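Local coordinates for protein myosin light chain (Saccharomyces cerevisiae, PDB 1M45) that serves as a light chain for yeast myosins by binding the IQ motifs of their heavy chains, and acts in contractile ring assembly and septum formation during cytokinesis, at residues Asp24-Tyr29 with Gln40-Ile45; Arg31-Asn36 with Gly65-Asn70; Lys87-Phe92 with Gly98-Gly103; Val128-Asp131 with Glu135-Tyr138. All coordinates share one frame; numbering follows the deposited sequence.

Contact 1: residues Asp24-Tyr29 with Gln40-Ile45; sequences DSLGDY and QLVQDI
Val42 straddles the backbone of Gly27, so that helix 39-47 meets helix 26-32 chiefly through Val42 and Gly27, with Leu26 alongside. The contact is apolar apart from the backbone it touches. Val42 CG2 packs on Gly27 CA at 3.8 Å, while the other methyl, Val42 CG1, comes as near to Gly27 N, also at 3.8 Å. This spread follows from the first torsion of Val42: with CG1 opposite its own backbone N (chi1 180°), CG2 lies opposite the carbonyl carbon and the two branches fan out over the glycine. The backbones are correspondingly close, Gly27 CA lying 5.8 Å from Val42 CA. Any side chain at Gly27 would start with a CB tight against Val42 CG2, so the bare glycine is what lets the helices approach at this point. Leu26 adds a looser flank, with Leu26 CD2 4.4 Å from Val42 CG1.

No hydrogen bond spans the two segments. The polar interaction of note runs along helix 39-47, where Gln40 NE2 donates to Asp44 OD1 at 2.7 Å. The acceptor lies in the amide plane of Gln40, but the amide reaches the carboxylate from above its plane, and the bond is bent (144°). It links side chains one turn apart on an exposed side of the helix.

Helix 60-69 covers the apolar flank, with Ile63 against Leu26 and Leu66 against Ile45. Pro37, in the connection between helices 26-32 and 39-47, touches Val42, while Leu74 of helix 71-75 packs on Leu41 and Ile45.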
# COMPACT_ATOMS: atom_id res chain seq x y z
N ASP A 24 -3.19 5.64 -15.82
CA ASP A 24 -3.33 6.14 -14.45
C ASP A 24 -3.69 5.05 -13.43
O ASP A 24 -3.78 5.33 -12.23
CB ASP A 24 -4.34 7.30 -14.36
CG ASP A 24 -5.71 6.92 -14.88
OD1 ASP A 24 -6.34 5.98 -14.38
OD2 ASP A 24 -6.28 7.60 -15.79
N SER A 25 -3.91 3.83 -13.90
CA SER A 25 -4.21 2.73 -13.00
C SER A 25 -2.97 1.92 -12.75
O SER A 25 -3.02 0.93 -12.01
CB SER A 25 -5.27 1.78 -13.57
OG SER A 25 -6.55 2.32 -13.49
N LEU A 26 -1.83 2.32 -13.32
CA LEU A 26 -0.63 1.47 -13.21
C LEU A 26 -0.19 1.28 -11.79
O LEU A 26 0.21 0.16 -11.41
CB LEU A 26 0.53 1.99 -14.09
CG LEU A 26 1.81 1.19 -13.93
CD1 LEU A 26 1.65 -0.25 -14.38
CD2 LEU A 26 2.92 1.86 -14.75
N GLY A 27 -0.24 2.37 -11.00
CA GLY A 27 0.18 2.27 -9.61
C GLY A 27 -0.62 1.24 -8.83
O GLY A 27 -0.06 0.39 -8.12
N ASP A 28 -1.94 1.30 -8.95
CA ASP A 28 -2.79 0.35 -8.24
C ASP A 28 -2.65 -1.08 -8.74
O ASP A 28 -2.80 -2.03 -7.96
CB ASP A 28 -4.24 0.84 -8.32
CG ASP A 28 -4.49 1.98 -7.40
OD1 ASP A 28 -5.58 2.60 -7.51
OD2 ASP A 28 -3.69 2.29 -6.52
N TYR A 29 -2.38 -1.22 -10.04
CA TYR A 29 -2.12 -2.55 -10.59
C TYR A 29 -0.85 -3.13 -9.95
O TYR A 29 -0.85 -4.27 -9.53
CB TYR A 29 -1.98 -2.56 -12.13
CG TYR A 29 -1.62 -3.90 -12.64
CD1 TYR A 29 -2.58 -4.89 -12.75
CD2 TYR A 29 -0.31 -4.20 -12.98
CE1 TYR A 29 -2.23 -6.17 -13.17
CE2 TYR A 29 0.08 -5.48 -13.37
CZ TYR A 29 -0.89 -6.46 -13.48
OH TYR A 29 -0.50 -7.73 -13.86
N GLN A 40 5.65 8.60 -6.83
CA GLN A 40 6.82 9.03 -7.58
C GLN A 40 7.49 7.94 -8.41
O GLN A 40 7.83 8.15 -9.59
CB GLN A 40 7.84 9.75 -6.67
CG GLN A 40 9.03 10.32 -7.40
CD GLN A 40 8.62 11.38 -8.40
OE1 GLN A 40 7.90 12.32 -8.06
NE2 GLN A 40 9.05 11.22 -9.64
N LEU A 41 7.67 6.76 -7.82
CA LEU A 41 8.26 5.65 -8.53
C LEU A 41 7.42 5.26 -9.75
O LEU A 41 7.96 4.96 -10.80
CB LEU A 41 8.46 4.43 -7.61
CG LEU A 41 8.96 3.16 -8.33
CD1 LEU A 41 10.27 3.42 -9.04
CD2 LEU A 41 9.16 2.03 -7.31
N VAL A 42 6.11 5.27 -9.58
CA VAL A 42 5.20 4.94 -10.69
C VAL A 42 5.47 5.93 -11.86
O VAL A 42 5.64 5.53 -13.00
CB VAL A 42 3.75 4.98 -10.23
CG1 VAL A 42 2.80 4.65 -11.37
CG2 VAL A 42 3.52 4.01 -9.05
N GLN A 43 5.52 7.22 -11.54
CA GLN A 43 5.79 8.26 -12.54
C GLN A 43 7.16 8.10 -13.20
O GLN A 43 7.27 8.28 -14.41
CB GLN A 43 5.68 9.65 -11.89
CG GLN A 43 4.31 9.97 -11.35
CD GLN A 43 3.24 9.93 -12.42
OE1 GLN A 43 2.17 9.40 -12.21
NE2 GLN A 43 3.54 10.50 -13.59
N ASP A 44 8.19 7.71 -12.44
CA ASP A 44 9.50 7.50 -13.03
C ASP A 44 9.48 6.34 -14.02
O ASP A 44 10.11 6.40 -15.07
CB ASP A 44 10.58 7.23 -11.96
CG ASP A 44 10.70 8.35 -10.93
OD1 ASP A 44 10.49 9.53 -11.25
OD2 ASP A 44 11.01 8.12 -9.74
N ILE A 45 8.73 5.29 -13.67
CA ILE A 45 8.60 4.12 -14.52
C ILE A 45 7.94 4.49 -15.84
O ILE A 45 8.45 4.11 -16.88
CB ILE A 45 7.83 3.00 -13.82
CG1 ILE A 45 8.69 2.36 -12.74
CG2 ILE A 45 7.43 1.90 -14.83
CD1 ILE A 45 7.95 1.39 -11.85

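Contact 2: residues Arg31-Asn36 with Gly65-Asn70; sequences RAIGYN and GLIEVN
Next to Ile67, the residue that meets both Ile33 and Tyr35, Leu66 O is gripped twice by Asn70. Asn70 ND2 donates to Leu66 O at 2.9 Å (153°), with the carbonyl oxygen near the plane of its amide, and Asn70 N adds a weak bond to the same oxygen. The amide thus folds back over the last turn of helix 60-69 instead of capping helix 71-75.

Ile33 and Ile67 meet end to end, Ile33 CD1 lying 3.7 Å from Ile67 CD1. The other branch of Ile67 serves Tyr35: Ile67 CG2 sits 3.5 Å from Tyr35 OH and 4.1 Å from Tyr35 CE1, approaching the ring obliquely. Between the two partners, Gly34 takes a positive phi (129°) in a Schellman motif that turns the chain out of helix 26-32, with Gly34 N bonded to Arg31 O at 2.9 Å.

Tyr35 OH is hydrogen-bonded with Arg4 N, and Arg31 O and Asn36 OD1 accept hydrogen bonds from basic side chains of the bound IQ peptide. Packing alone joins the segments, so the fit probably rests on shape rather than directional bonds; Leu66 O and Arg31 O serve the helix ends, Arg31 O and Asn36 OD1 the peptide.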
# COMPACT_ATOMS: atom_id res chain seq x y z
N ARG A 31 0.39 -2.34 -7.15
CA ARG A 31 0.06 -2.67 -5.76
C ARG A 31 -0.70 -3.98 -5.68
O ARG A 31 -0.39 -4.83 -4.86
CB ARG A 31 -0.79 -1.55 -5.15
CG ARG A 31 0.01 -0.29 -4.92
CD ARG A 31 -0.82 0.94 -4.50
NE ARG A 31 0.05 2.12 -4.45
CZ ARG A 31 -0.00 3.20 -5.19
NH1 ARG A 31 -0.96 3.41 -6.10
NH2 ARG A 31 0.96 4.13 -5.02
N ALA A 32 -1.67 -4.17 -6.58
CA ALA A 32 -2.51 -5.37 -6.52
C ALA A 32 -1.70 -6.64 -6.65
O ALA A 32 -2.00 -7.64 -6.02
CB ALA A 32 -3.59 -5.30 -7.60
N ILE A 33 -0.67 -6.60 -7.50
CA ILE A 33 0.15 -7.81 -7.68
C ILE A 33 1.21 -8.00 -6.60
O ILE A 33 1.94 -9.00 -6.62
CB ILE A 33 0.75 -7.88 -9.12
CG1 ILE A 33 1.77 -6.78 -9.36
CG2 ILE A 33 -0.35 -7.90 -10.16
CD1 ILE A 33 2.51 -6.88 -10.69
N GLY A 34 1.34 -7.02 -5.70
CA GLY A 34 2.27 -7.28 -4.59
C GLY A 34 3.34 -6.23 -4.29
O GLY A 34 4.10 -6.41 -3.32
N TYR A 35 3.45 -5.20 -5.11
CA TYR A 35 4.43 -4.14 -4.85
C TYR A 35 3.83 -3.00 -4.01
O TYR A 35 2.61 -2.91 -3.82
CB TYR A 35 5.00 -3.61 -6.17
CG TYR A 35 5.64 -4.68 -7.00
CD1 TYR A 35 5.11 -5.04 -8.24
CD2 TYR A 35 6.82 -5.30 -6.58
CE1 TYR A 35 5.75 -5.99 -9.04
CE2 TYR A 35 7.45 -6.25 -7.36
CZ TYR A 35 6.90 -6.59 -8.57
OH TYR A 35 7.54 -7.53 -9.32
N ASN A 36 4.69 -2.12 -3.50
CA ASN A 36 4.23 -1.00 -2.68
C ASN A 36 4.92 0.27 -3.11
O ASN A 36 5.56 0.93 -2.27
CB ASN A 36 4.46 -1.27 -1.19
CG ASN A 36 3.84 -2.58 -0.76
OD1 ASN A 36 2.62 -2.69 -0.66
ND2 ASN A 36 4.68 -3.57 -0.46
N GLY A 65 6.75 -5.84 -19.33
CA GLY A 65 8.02 -5.30 -19.78
C GLY A 65 8.54 -4.27 -18.77
O GLY A 65 9.71 -4.31 -18.38
N LEU A 66 7.67 -3.37 -18.32
CA LEU A 66 8.04 -2.34 -17.33
C LEU A 66 8.49 -2.96 -16.03
O LEU A 66 9.43 -2.45 -15.40
CB LEU A 66 6.89 -1.35 -17.06
CG LEU A 66 6.44 -0.49 -18.23
CD1 LEU A 66 5.14 0.25 -17.91
CD2 LEU A 66 7.54 0.51 -18.59
N ILE A 67 7.82 -4.03 -15.59
CA ILE A 67 8.18 -4.68 -14.34
C ILE A 67 9.54 -5.36 -14.44
O ILE A 67 10.34 -5.29 -13.54
CB ILE A 67 7.08 -5.67 -13.91
CG1 ILE A 67 5.79 -4.92 -13.61
CG2 ILE A 67 7.55 -6.53 -12.71
CD1 ILE A 67 4.56 -5.77 -13.58
N GLU A 68 9.82 -6.03 -15.55
CA GLU A 68 11.11 -6.69 -15.69
C GLU A 68 12.25 -5.71 -15.69
O GLU A 68 13.26 -5.96 -15.05
CB GLU A 68 11.15 -7.52 -16.97
CG GLU A 68 10.06 -8.57 -17.03
CD GLU A 68 10.11 -9.35 -18.32
OE1 GLU A 68 9.98 -8.74 -19.41
OE2 GLU A 68 10.27 -10.58 -18.23
N VAL A 69 12.09 -4.57 -16.36
CA VAL A 69 13.09 -3.52 -16.34
C VAL A 69 13.30 -2.90 -14.95
O VAL A 69 14.37 -2.43 -14.60
CB VAL A 69 12.69 -2.40 -17.34
CG1 VAL A 69 13.61 -1.22 -17.26
CG2 VAL A 69 12.64 -2.97 -18.76
N ASN A 70 12.23 -2.88 -14.16
CA ASN A 70 12.26 -2.23 -12.85
C ASN A 70 12.12 -3.22 -11.71
O ASN A 70 11.67 -2.87 -10.61
CB ASN A 70 11.15 -1.20 -12.81
CG ASN A 70 11.42 -0.03 -13.72
OD1 ASN A 70 12.27 0.79 -13.42
ND2 ASN A 70 10.70 0.05 -14.85

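Contact 3: residues Lys87-Phe92 with Gly98-Gly103; sequences KAFQVF and GKVSVG
Phe89 and Phe92 meet the second segment at Val100, which the chain approaches through Gly98 and Lys99. Gly98 has a positive phi (87°) that turns the loop into strand 99-101, and its N is held by Asp93 OD2. Lys99, inferred with Asp104 to belong to a calcium site, points away from helix 83-90; its side chain lies against Asp131 and Glu135 instead.

Val100 then turns toward the helix. It has two conformers; in the one described, Val100 CG2 reaches the edge of the Phe89 ring, near the ring plane, 3.9 Å from Phe89 CD2. With CG1 opposite the backbone N (chi1 168°), Val100 CG2 is the branch turned toward Phe89 and Phe92, 4.3 Å from Phe92 CB.

At Ser101 the link becomes polar. A water accepts from Ser101 N at 2.9 Å and donates to Phe92 O, also at 2.9 Å, bridging Phe92 and strand 99-101. Ser101 OG caps Asp104 N as helix 102-111 begins, and Val102 packs on Ile136.

This is the helix-loop-helix of an EF-hand: strand 99-101 pairs antiparallel with strand 135-137, and Phe89 is covered by Leu105 and Met108 of helix 102-111 and by Tyr138, Phe141 and Ile142 of helix 138-146.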
# COMPACT_ATOMS: atom_id res chain seq x y z
N LYS A 87 8.98 2.03 16.46
CA LYS A 87 9.34 3.31 17.09
C LYS A 87 8.33 4.42 16.79
O LYS A 87 8.00 5.23 17.66
CB LYS A 87 10.75 3.72 16.68
CG LYS A 87 11.81 2.95 17.43
CD LYS A 87 13.21 3.46 17.11
CE LYS A 87 14.26 2.74 17.96
NZ LYS A 87 14.33 1.27 17.69
N ALA A 88 7.84 4.45 15.54
CA ALA A 88 6.82 5.44 15.16
C ALA A 88 5.53 5.30 15.97
O ALA A 88 4.91 6.31 16.37
CB ALA A 88 6.52 5.40 13.63
N PHE A 89 5.10 4.05 16.19
CA PHE A 89 3.91 3.80 17.00
C PHE A 89 4.22 4.09 18.49
O PHE A 89 3.34 4.50 19.23
CB PHE A 89 3.42 2.36 16.84
CG PHE A 89 2.59 2.14 15.62
CD1 PHE A 89 3.17 1.74 14.42
CD2 PHE A 89 1.24 2.45 15.64
CE1 PHE A 89 2.39 1.56 13.29
CE2 PHE A 89 0.44 2.29 14.51
CZ PHE A 89 1.03 1.83 13.33
N GLN A 90 5.46 3.83 18.91
CA GLN A 90 5.79 4.04 20.31
C GLN A 90 5.63 5.50 20.67
O GLN A 90 5.38 5.84 21.82
CB GLN A 90 7.17 3.50 20.65
CG GLN A 90 7.15 1.98 20.72
CD GLN A 90 8.51 1.36 21.03
OE1 GLN A 90 8.60 0.15 21.28
NE2 GLN A 90 9.57 2.17 21.02
N VAL A 91 5.72 6.36 19.67
CA VAL A 91 5.50 7.79 19.88
C VAL A 91 4.08 8.08 20.39
O VAL A 91 3.86 9.01 21.18
CB VAL A 91 5.82 8.57 18.61
CG1 VAL A 91 5.31 10.01 18.71
CG2 VAL A 91 7.31 8.54 18.34
N PHE A 92 3.14 7.24 19.98
CA PHE A 92 1.75 7.39 20.35
C PHE A 92 1.31 6.36 21.38
O PHE A 92 0.14 6.19 21.65
CB PHE A 92 0.87 7.29 19.10
CG PHE A 92 1.19 8.36 18.09
CD1 PHE A 92 2.30 8.22 17.24
CD2 PHE A 92 0.39 9.49 17.99
CE1 PHE A 92 2.62 9.23 16.32
CE2 PHE A 92 0.70 10.49 17.07
CZ PHE A 92 1.82 10.37 16.23
N GLY A 98 1.96 -1.41 23.79
CA GLY A 98 1.91 -2.10 22.51
C GLY A 98 0.61 -1.79 21.80
O GLY A 98 0.29 -2.40 20.81
N LYS A 99 -0.13 -0.83 22.32
CA LYS A 99 -1.40 -0.46 21.73
C LYS A 99 -1.49 1.02 21.43
O LYS A 99 -0.85 1.86 22.07
CB LYS A 99 -2.56 -0.86 22.66
CG LYS A 99 -2.67 -2.37 22.87
CD LYS A 99 -3.88 -2.74 23.68
CE LYS A 99 -4.10 -4.24 23.69
NZ LYS A 99 -3.00 -4.97 24.33
N VAL A 100 -2.31 1.34 20.43
CA VAL A 100 -2.59 2.71 20.05
C VAL A 100 -4.10 2.84 19.86
O VAL A 100 -4.76 1.91 19.41
CB VAL A 100 -1.80 3.07 18.78
CG1 VAL A 100 -2.27 4.38 18.15
CG2 VAL A 100 -0.31 3.16 19.12
N SER A 101 -4.64 4.01 20.22
CA SER A 101 -6.06 4.25 20.04
C SER A 101 -6.34 4.37 18.55
O SER A 101 -5.47 4.81 17.77
CB SER A 101 -6.53 5.50 20.76
OG SER A 101 -5.96 6.65 20.17
N VAL A 102 -7.55 3.94 18.15
CA VAL A 102 -7.94 4.05 16.75
C VAL A 102 -7.91 5.51 16.30
O VAL A 102 -7.56 5.82 15.15
CB VAL A 102 -9.28 3.35 16.47
CG1 VAL A 102 -10.42 4.00 17.23
CG2 VAL A 102 -9.57 3.38 14.98
N GLY A 103 -8.26 6.42 17.21
CA GLY A 103 -8.18 7.84 16.89
C GLY A 103 -6.75 8.31 16.63
O GLY A 103 -6.51 9.08 15.71
O HOH W 1 -2.69 5.81 21.31

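Contact 4: residues Val128-Asp131 with Glu135-Tyr138; sequences VEVD and EIDY
Asp131 and Glu135 close the loop with two reciprocal hydrogen bonds. Asp131 N donates to Glu135 O at 2.9 Å, nearly straight (172°) and in the carbonyl plane. In return Glu135 N donates to Asp131 OD1 at 2.9 Å, reaching the carboxylate from well above its plane. Asp131 OD1 also accepts from Asn133 N, an Asx turn, so two backbone N-H groups grip one oxygen. The first torsion of Asp131 (71°) sets the carboxylate between its own N and carbonyl carbon, from where it reaches across the turn. With an alanine here, Glu135 N and Asn133 N would probably lose their shared acceptor and the turn would be freer to change shape.

The two acidic side chains run side by side, and a water sits between them, 2.6 Å from Asp131 OD2 and 2.8 Å from Glu135 OE1. The Lys99 side chain lies against both, though its charge pairs with neither carboxylate.

This is the loop of an EF-hand, inferred to contribute Asp131 to a calcium site; strand 135-137 leaves it, pairs with strand 99-101 of the partner hand, and runs into helix 138-146, where Asp137 OD1 caps Lys140 N.

Further along, a second water donates to Glu129 O at 2.7 Å and accepts from Asp137 N at 2.9 Å, bridging the diverging backbones. Beyond the water, Ile136 packs on both valines: the Val130 side chain lies aslant to that of Ile136, with Val130 CG2 4.0 Å from Ile136 CG1, while Val128 CG1 lies 4.0 Å from Ile136 CG2, and Phe141 packs against both Val128 and Ile136.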
# COMPACT_ATOMS: atom_id res chain seq x y z
N VAL A 128 -9.72 -4.44 10.84
CA VAL A 128 -8.76 -4.32 11.92
C VAL A 128 -9.52 -4.37 13.22
O VAL A 128 -10.51 -3.64 13.41
CB VAL A 128 -7.97 -3.00 11.81
CG1 VAL A 128 -7.01 -2.84 13.01
CG2 VAL A 128 -7.14 -2.99 10.52
N GLU A 129 -9.04 -5.22 14.13
CA GLU A 129 -9.68 -5.41 15.41
C GLU A 129 -9.40 -4.24 16.33
O GLU A 129 -8.25 -3.80 16.47
CB GLU A 129 -9.23 -6.72 16.06
CG GLU A 129 -9.68 -7.96 15.31
CD GLU A 129 -11.18 -8.16 15.35
OE1 GLU A 129 -11.92 -7.43 14.67
OE2 GLU A 129 -11.63 -9.08 16.07
N VAL A 130 -10.47 -3.73 16.92
CA VAL A 130 -10.37 -2.63 17.87
C VAL A 130 -10.96 -3.16 19.18
O VAL A 130 -12.08 -3.69 19.16
CB VAL A 130 -11.13 -1.37 17.38
CG1 VAL A 130 -11.03 -0.27 18.38
CG2 VAL A 130 -10.60 -0.90 16.05
N ASP A 131 -10.23 -3.03 20.28
CA ASP A 131 -10.69 -3.59 21.55
C ASP A 131 -11.72 -2.72 22.28
O ASP A 131 -12.16 -1.67 21.77
CB ASP A 131 -9.50 -4.01 22.44
CG ASP A 131 -8.74 -2.83 23.01
OD1 ASP A 131 -9.30 -1.72 23.08
OD2 ASP A 131 -7.56 -2.90 23.42
N GLU A 135 -8.71 0.55 21.34
CA GLU A 135 -7.29 0.39 20.99
C GLU A 135 -6.96 -0.75 20.04
O GLU A 135 -7.68 -1.75 19.95
CB GLU A 135 -6.44 0.27 22.24
CG GLU A 135 -6.51 1.54 23.08
CD GLU A 135 -5.48 1.57 24.18
OE1 GLU A 135 -5.33 0.57 24.89
OE2 GLU A 135 -4.80 2.61 24.31
N ILE A 136 -5.81 -0.60 19.36
CA ILE A 136 -5.36 -1.57 18.37
C ILE A 136 -3.97 -2.03 18.77
O ILE A 136 -3.14 -1.21 19.16
CB ILE A 136 -5.27 -0.86 16.99
CG1 ILE A 136 -6.67 -0.56 16.46
CG2 ILE A 136 -4.54 -1.74 15.94
CD1 ILE A 136 -6.66 0.50 15.34
N ASP A 137 -3.72 -3.35 18.67
CA ASP A 137 -2.39 -3.91 18.91
C ASP A 137 -1.57 -3.57 17.66
O ASP A 137 -1.84 -4.11 16.60
CB ASP A 137 -2.49 -5.45 19.07
CG ASP A 137 -1.16 -6.07 19.40
OD1 ASP A 137 -0.21 -5.85 18.64
OD2 ASP A 137 -0.95 -6.77 20.42
N TYR A 138 -0.62 -2.65 17.79
CA TYR A 138 0.02 -2.15 16.57
C TYR A 138 1.00 -3.12 15.94
O TYR A 138 1.13 -3.13 14.72
CB TYR A 138 0.64 -0.79 16.73
CG TYR A 138 1.56 -0.54 17.89
CD1 TYR A 138 2.89 -0.96 17.86
CD2 TYR A 138 1.14 0.23 18.98
CE1 TYR A 138 3.77 -0.66 18.90
CE2 TYR A 138 2.00 0.53 20.02
CZ TYR A 138 3.31 0.09 19.97
OH TYR A 138 4.15 0.39 21.02
O HOH W 2 -5.98 -4.84 17.52
O HOH W 3 -6.79 -1.70 25.58

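How the contacts relate
From the N terminus, contact 1 closes the short connection between helix 26-32 and helix 39-47. Contact 2 opens before contact 1 has closed, at the end of helix 26-32, and closes on helix 60-69, so the two cross; they touch where Ile45 meets Leu66 and Asn70, and together tie three helices of the N-terminal half. Contacts 3 and 4 follow in series, each closing one EF-hand loop of the C-terminal half. They join through the antiparallel pair 99-101 and 135-137, where Val100 O pairs with Ile136 N. Contacts 1 and 2 lie across the chain's centre from contacts 3 and 4, with centres about 30 Å from theirs, without touching.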